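Local atomic coordinates of probable porin (Pseudomonas aeruginosa, PDB entry 4FSP), a protein that probably acts as an outer-membrane porin, a beta-barrel channel that lets small solutes pass across the membrane. Residues Leu181-Asn185 against Arg186-Gly190; Ala384-Ser388 against Ala389-Asp393. All blocks are in the same frame, centred on the assembly; numbering follows the deposited sequence.

Interaction 1 of 2, residues Leu181-Asn185 against Arg186-Gly190; sequences LFNRN and RRFAG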
loop_
_atom_site.group_PDB
_atom_site.type_symbol
_atom_site.label_atom_id
_atom_site.label_comp_id
_atom_site.label_asym_id
_atom_site.label_seq_id
_atom_site.Cartn_x
_atom_site.Cartn_y
_atom_site.Cartn_z
ATOM N N LEU A 181 -8.497 -2.425 -14.010
ATOM C CA LEU A 181 -9.344 -2.623 -12.843
ATOM C C LEU A 181 -9.146 -4.043 -12.325
ATOM O O LEU A 181 -9.290 -5.006 -13.073
ATOM C CB LEU A 181 -10.804 -2.412 -13.232
ATOM C CG LEU A 181 -11.812 -2.838 -12.166
ATOM C CD1 LEU A 181 -11.677 -1.925 -10.943
ATOM C CD2 LEU A 181 -13.217 -2.793 -12.743
ATOM N N PHE A 182 -8.795 -4.187 -11.056
ATOM C CA PHE A 182 -8.638 -5.523 -10.494
ATOM C C PHE A 182 -9.992 -6.198 -10.244
ATOM O O PHE A 182 -10.692 -5.832 -9.307
ATOM C CB PHE A 182 -7.849 -5.452 -9.191
ATOM C CG PHE A 182 -7.611 -6.790 -8.559
ATOM C CD1 PHE A 182 -7.320 -7.898 -9.343
ATOM C CD2 PHE A 182 -7.663 -6.940 -7.184
ATOM C CE1 PHE A 182 -7.092 -9.131 -8.762
ATOM C CE2 PHE A 182 -7.435 -8.171 -6.602
ATOM C CZ PHE A 182 -7.145 -9.266 -7.392
ATOM N N ASN A 183 -10.357 -7.180 -11.067
ATOM C CA ASN A 183 -11.651 -7.839 -10.902
ATOM C C ASN A 183 -11.775 -8.538 -9.550
ATOM O O ASN A 183 -12.387 -7.988 -8.637
ATOM C CB ASN A 183 -11.973 -8.792 -12.060
ATOM C CG ASN A 183 -13.442 -8.719 -12.484
ATOM O OD1 ASN A 183 -14.289 -8.207 -11.746
ATOM N ND2 ASN A 183 -13.745 -9.233 -13.672
ATOM N N ARG A 184 -11.177 -9.721 -9.418
ATOM C CA ARG A 184 -11.272 -10.525 -8.183
ATOM C C ARG A 184 -12.700 -10.975 -7.901
ATOM O O ARG A 184 -13.582 -10.140 -7.698
ATOM C CB ARG A 184 -10.710 -9.785 -6.954
ATOM C CG ARG A 184 -11.037 -10.488 -5.633
ATOM C CD ARG A 184 -10.154 -10.021 -4.483
ATOM N NE ARG A 184 -9.718 -11.158 -3.669
ATOM C CZ ARG A 184 -8.843 -11.083 -2.669
ATOM N NH1 ARG A 184 -8.304 -9.918 -2.330
ATOM N NH2 ARG A 184 -8.512 -12.183 -2.003
ATOM N N ASN A 185 -12.920 -12.288 -7.898
ATOM C CA ASN A 185 -14.245 -12.867 -7.661
ATOM C C ASN A 185 -15.335 -12.295 -8.582
ATOM O O ASN A 185 -16.503 -12.223 -8.198
ATOM C CB ASN A 185 -14.661 -12.706 -6.189
ATOM C CG ASN A 185 -13.619 -13.245 -5.213
ATOM O OD1 ASN A 185 -12.704 -13.970 -5.598
ATOM N ND2 ASN A 185 -13.765 -12.896 -3.935
ATOM N N ARG A 186 -14.942 -11.876 -9.785
ATOM C CA ARG A 186 -15.881 -11.329 -10.774
ATOM C C ARG A 186 -16.763 -10.173 -10.265
ATOM O O ARG A 186 -17.904 -10.027 -10.706
ATOM C CB ARG A 186 -16.779 -12.446 -11.330
ATOM C CG ARG A 186 -16.075 -13.782 -11.524
ATOM C CD ARG A 186 -17.065 -14.905 -11.812
ATOM N NE ARG A 186 -17.400 -14.990 -13.231
ATOM C CZ ARG A 186 -18.615 -14.779 -13.726
ATOM N NH1 ARG A 186 -19.613 -14.477 -12.911
ATOM N NH2 ARG A 186 -18.830 -14.874 -15.033
ATOM N N ARG A 187 -16.242 -9.359 -9.348
ATOM C CA ARG A 187 -17.014 -8.252 -8.764
ATOM C C ARG A 187 -17.578 -7.286 -9.797
ATOM O O ARG A 187 -18.631 -6.671 -9.590
ATOM C CB ARG A 187 -16.154 -7.463 -7.777
ATOM C CG ARG A 187 -15.943 -8.168 -6.455
ATOM C CD ARG A 187 -14.759 -7.575 -5.721
ATOM N NE ARG A 187 -14.532 -8.292 -4.468
ATOM C CZ ARG A 187 -13.512 -8.062 -3.655
ATOM N NH1 ARG A 187 -12.615 -7.127 -3.962
ATOM N NH2 ARG A 187 -13.395 -8.771 -2.540
ATOM N N PHE A 188 -16.866 -7.160 -10.906
ATOM C CA PHE A 188 -17.254 -6.259 -11.969
ATOM C C PHE A 188 -17.462 -7.058 -13.253
ATOM O O PHE A 188 -17.309 -8.280 -13.241
ATOM C CB PHE A 188 -16.163 -5.205 -12.111
ATOM C CG PHE A 188 -15.774 -4.597 -10.799
ATOM C CD1 PHE A 188 -16.701 -3.848 -10.071
ATOM C CD2 PHE A 188 -14.506 -4.795 -10.269
ATOM C CE1 PHE A 188 -16.361 -3.292 -8.848
ATOM C CE2 PHE A 188 -14.156 -4.243 -9.043
ATOM C CZ PHE A 188 -15.086 -3.489 -8.324
ATOM N N ALA A 189 -17.819 -6.389 -14.347
ATOM C CA ALA A 189 -18.094 -7.088 -15.604
ATOM C C ALA A 189 -16.850 -7.757 -16.206
ATOM O O ALA A 189 -16.920 -8.875 -16.720
ATOM C CB ALA A 189 -18.730 -6.150 -16.608
ATOM N N GLY A 190 -15.720 -7.064 -16.145
ATOM C CA GLY A 190 -14.452 -7.601 -16.610
ATOM C C GLY A 190 -13.325 -6.750 -16.059
ATOM O O GLY A 190 -13.598 -5.773 -15.360
HETATM O O HOH W 1 -12.197 -5.392 -6.277
#
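Asn183 OD1 accepts the backbone N-H of Phe188 over 2.9 Å, the donor lying in the plane of the amide carbonyl and the hydrogen bond moderately straight at 157°. The other arm of the amide reaches the next part of the loop, Asn183 ND2 lying 3.4 Å from Gly190 CA. Between Asn183 and Phe188 the chain reverses. Arg187 N donates to Arg184 O at 3.2 Å from well above the carbonyl plane, closing a beta turn whose middle residues, Asn185 and Arg186, both have left-handed helical backbone angles, near type III'. Asparagine tolerates that conformation well. The turn belongs to the loop that precedes strand 193-205 of this Opr-family barrel. Beside the turn, the side chain of Leu181 crosses that of Phe188 at about a right angle. With CG anti to the backbone N (chi1 169°), Leu181 brings its methyl CD2 to 3.4 Å from Phe188 CD2, while Phe182 O sits at the edge of the same ring. Pro294 touches both apolar side chains. The arginines Arg184 and Arg187 run side by side, CD of Arg184 packing over one face of the Arg187 guanidinium. Arg187 forms salt bridges with Asp311 and Glu314, which probably eases the closeness of two like charges; Arg184 hydrogen-bonds to Tyr309 O and has a long, weak ion pair with Asp311. A water accepts from Arg187 NH1 at 2.9 Å and donates weakly to Phe182 O.

Interaction 2 of 2, residues Ala384-Ser388 against Ala389-Asp393; sequences ATYRS and AFSRD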
loop_
_atom_site.group_PDB
_atom_site.type_symbol
_atom_site.label_atom_id
_atom_site.label_comp_id
_atom_site.label_asym_id
_atom_site.label_seq_id
_atom_site.Cartn_x
_atom_site.Cartn_y
_atom_site.Cartn_z
ATOM N N ALA A 384 -1.457 -17.428 6.939
ATOM C CA ALA A 384 -2.869 -17.076 6.856
ATOM C C ALA A 384 -3.780 -18.260 6.625
ATOM O O ALA A 384 -3.432 -19.208 5.916
ATOM C CB ALA A 384 -3.103 -16.034 5.783
ATOM N N THR A 385 -4.963 -18.172 7.223
ATOM C CA THR A 385 -6.032 -19.121 7.000
ATOM C C THR A 385 -7.252 -18.348 6.531
ATOM O O THR A 385 -7.713 -17.428 7.223
ATOM C CB THR A 385 -6.410 -19.841 8.307
ATOM O OG1 THR A 385 -5.285 -20.596 8.778
ATOM C CG2 THR A 385 -7.575 -20.767 8.058
ATOM N N TYR A 386 -7.773 -18.720 5.365
ATOM C CA TYR A 386 -8.934 -18.046 4.781
ATOM C C TYR A 386 -10.034 -19.033 4.426
ATOM O O TYR A 386 -9.816 -19.986 3.678
ATOM C CB TYR A 386 -8.535 -17.260 3.530
ATOM C CG TYR A 386 -9.705 -16.718 2.730
ATOM C CD1 TYR A 386 -10.466 -15.666 3.203
ATOM C CD2 TYR A 386 -10.038 -17.257 1.493
ATOM C CE1 TYR A 386 -11.525 -15.165 2.477
ATOM C CE2 TYR A 386 -11.101 -16.754 0.750
ATOM C CZ TYR A 386 -11.837 -15.704 1.251
ATOM O OH TYR A 386 -12.901 -15.185 0.543
ATOM N N ARG A 387 -11.220 -18.776 4.958
ATOM C CA ARG A 387 -12.380 -19.605 4.712
ATOM C C ARG A 387 -13.496 -18.723 4.169
ATOM O O ARG A 387 -13.766 -17.648 4.714
ATOM C CB ARG A 387 -12.838 -20.269 6.016
ATOM C CG ARG A 387 -11.785 -21.139 6.672
ATOM C CD ARG A 387 -11.432 -22.329 5.797
ATOM N NE ARG A 387 -10.372 -23.143 6.384
ATOM C CZ ARG A 387 -9.097 -23.105 6.005
ATOM N NH1 ARG A 387 -8.713 -22.288 5.028
ATOM N NH2 ARG A 387 -8.206 -23.886 6.607
ATOM N N SER A 388 -14.146 -19.175 3.101
ATOM C CA SER A 388 -15.260 -18.428 2.529
ATOM C C SER A 388 -16.408 -19.328 2.076
ATOM O O SER A 388 -16.184 -20.468 1.654
ATOM C CB SER A 388 -14.776 -17.558 1.357
ATOM O OG SER A 388 -15.862 -16.840 0.790
ATOM N N ALA A 389 -17.634 -18.815 2.167
ATOM C CA ALA A 389 -18.797 -19.541 1.658
ATOM C C ALA A 389 -18.927 -19.415 0.141
ATOM O O ALA A 389 -19.547 -20.255 -0.496
ATOM C CB ALA A 389 -20.064 -19.052 2.329
ATOM N N PHE A 390 -18.345 -18.364 -0.430
ATOM C CA PHE A 390 -18.542 -18.093 -1.852
ATOM C C PHE A 390 -17.287 -18.115 -2.718
ATOM O O PHE A 390 -17.383 -18.072 -3.945
ATOM C CB PHE A 390 -19.260 -16.760 -2.042
ATOM C CG PHE A 390 -18.616 -15.614 -1.314
ATOM C CD1 PHE A 390 -17.509 -14.966 -1.847
ATOM C CD2 PHE A 390 -19.130 -15.174 -0.099
ATOM C CE1 PHE A 390 -16.917 -13.896 -1.175
ATOM C CE2 PHE A 390 -18.545 -14.109 0.579
ATOM C CZ PHE A 390 -17.437 -13.465 0.038
ATOM N N SER A 391 -16.114 -18.158 -2.097
ATOM C CA SER A 391 -14.888 -18.330 -2.875
ATOM C C SER A 391 -14.010 -19.424 -2.287
ATOM O O SER A 391 -14.315 -19.999 -1.228
ATOM C CB SER A 391 -14.110 -17.022 -3.017
ATOM O OG SER A 391 -13.591 -16.605 -1.772
ATOM N N ARG A 392 -12.920 -19.711 -2.987
ATOM C CA ARG A 392 -12.078 -20.847 -2.650
ATOM C C ARG A 392 -11.299 -20.626 -1.361
ATOM O O ARG A 392 -10.598 -19.616 -1.207
ATOM C CB ARG A 392 -11.138 -21.166 -3.811
ATOM C CG ARG A 392 -11.895 -21.538 -5.089
ATOM C CD ARG A 392 -10.956 -21.884 -6.229
ATOM N NE ARG A 392 -10.368 -23.209 -6.065
ATOM C CZ ARG A 392 -9.233 -23.595 -6.642
ATOM N NH1 ARG A 392 -8.555 -22.750 -7.409
ATOM N NH2 ARG A 392 -8.773 -24.822 -6.442
ATOM N N ASP A 393 -11.448 -21.574 -0.438
ATOM C CA ASP A 393 -10.708 -21.570 0.817
ATOM C C ASP A 393 -9.216 -21.767 0.574
ATOM O O ASP A 393 -8.816 -22.512 -0.329
ATOM C CB ASP A 393 -11.217 -22.679 1.735
ATOM C CG ASP A 393 -12.680 -22.523 2.083
ATOM O OD1 ASP A 393 -13.335 -21.587 1.570
ATOM O OD2 ASP A 393 -13.173 -23.355 2.865
#
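Ser388 and Phe390 meet with the hydroxyl over the ring: Ser388 OG stands 3.5 Å above the plane of the Phe390 ring, over its centre. The same oxygen accepts the backbone N-H groups of Phe390 and Ser391, Phe390 N and Ser391 N each lying 3.2 Å from Ser388 OG. The first of these bonds defines an ST turn. With chi1 at 179° the hydroxyl swings to the carbonyl side of Ser388, facing the residues that follow, and a short hydroxyl suits the place by accepting two amides at once. Tyr386 is met at its edge instead. Ser391 OG and Arg392 O both lie near the plane of its ring, Ser391 OG 2.8 Å from Tyr386 OH and Arg392 O 3.5 Å from Tyr386 CE2; the phenol oxygen is also hydrogen-bonded to Glu358. Asp393 closes the turn by taking Ser388 N on OD1 at 3.0 Å, an almost straight bond (170°) that nevertheless approaches from above the carboxylate plane. Its OD2 is 3.6 Å from Arg387 CD. The side chains of Arg387 and Asp393 cross at about a right angle, though their guanidinium and carboxylate planes are nearly parallel, 10° apart. No N-H of Arg387 points at OD2, so no salt bridge forms; Arg387 bends at chi2, and its NH1 donates to Tyr386 O at 2.9 Å and forms a salt bridge with Asp395. Residues 389-393 connect antiparallel strands 378-388 and 394-406 of a beta hairpin in the barrel wall, probably at its extracellular end, with strand 358-368 paired along the other edge of strand 378-388.

In the fold
Both interactions are local chain reversals on the same side of the chain's centre, their centres about 18 Å apart, and they touch where Asn185 packs against Ser391. Interaction 1 is partly buried, lies wholly in a loop and has an apolar side as well as a charged one. Interaction 2 is a surface contact that begins on a wall strand, and hydroxyls and a carboxylate do most of its work. In each, a side-chain oxygen takes a backbone N-H, from an amide in 181-190 and from serine and aspartate in 384-393. Residues 309-314 link them further: Tyr309 meets Arg184 and Tyr386, while Glu314 binds Arg187 and touches Phe390.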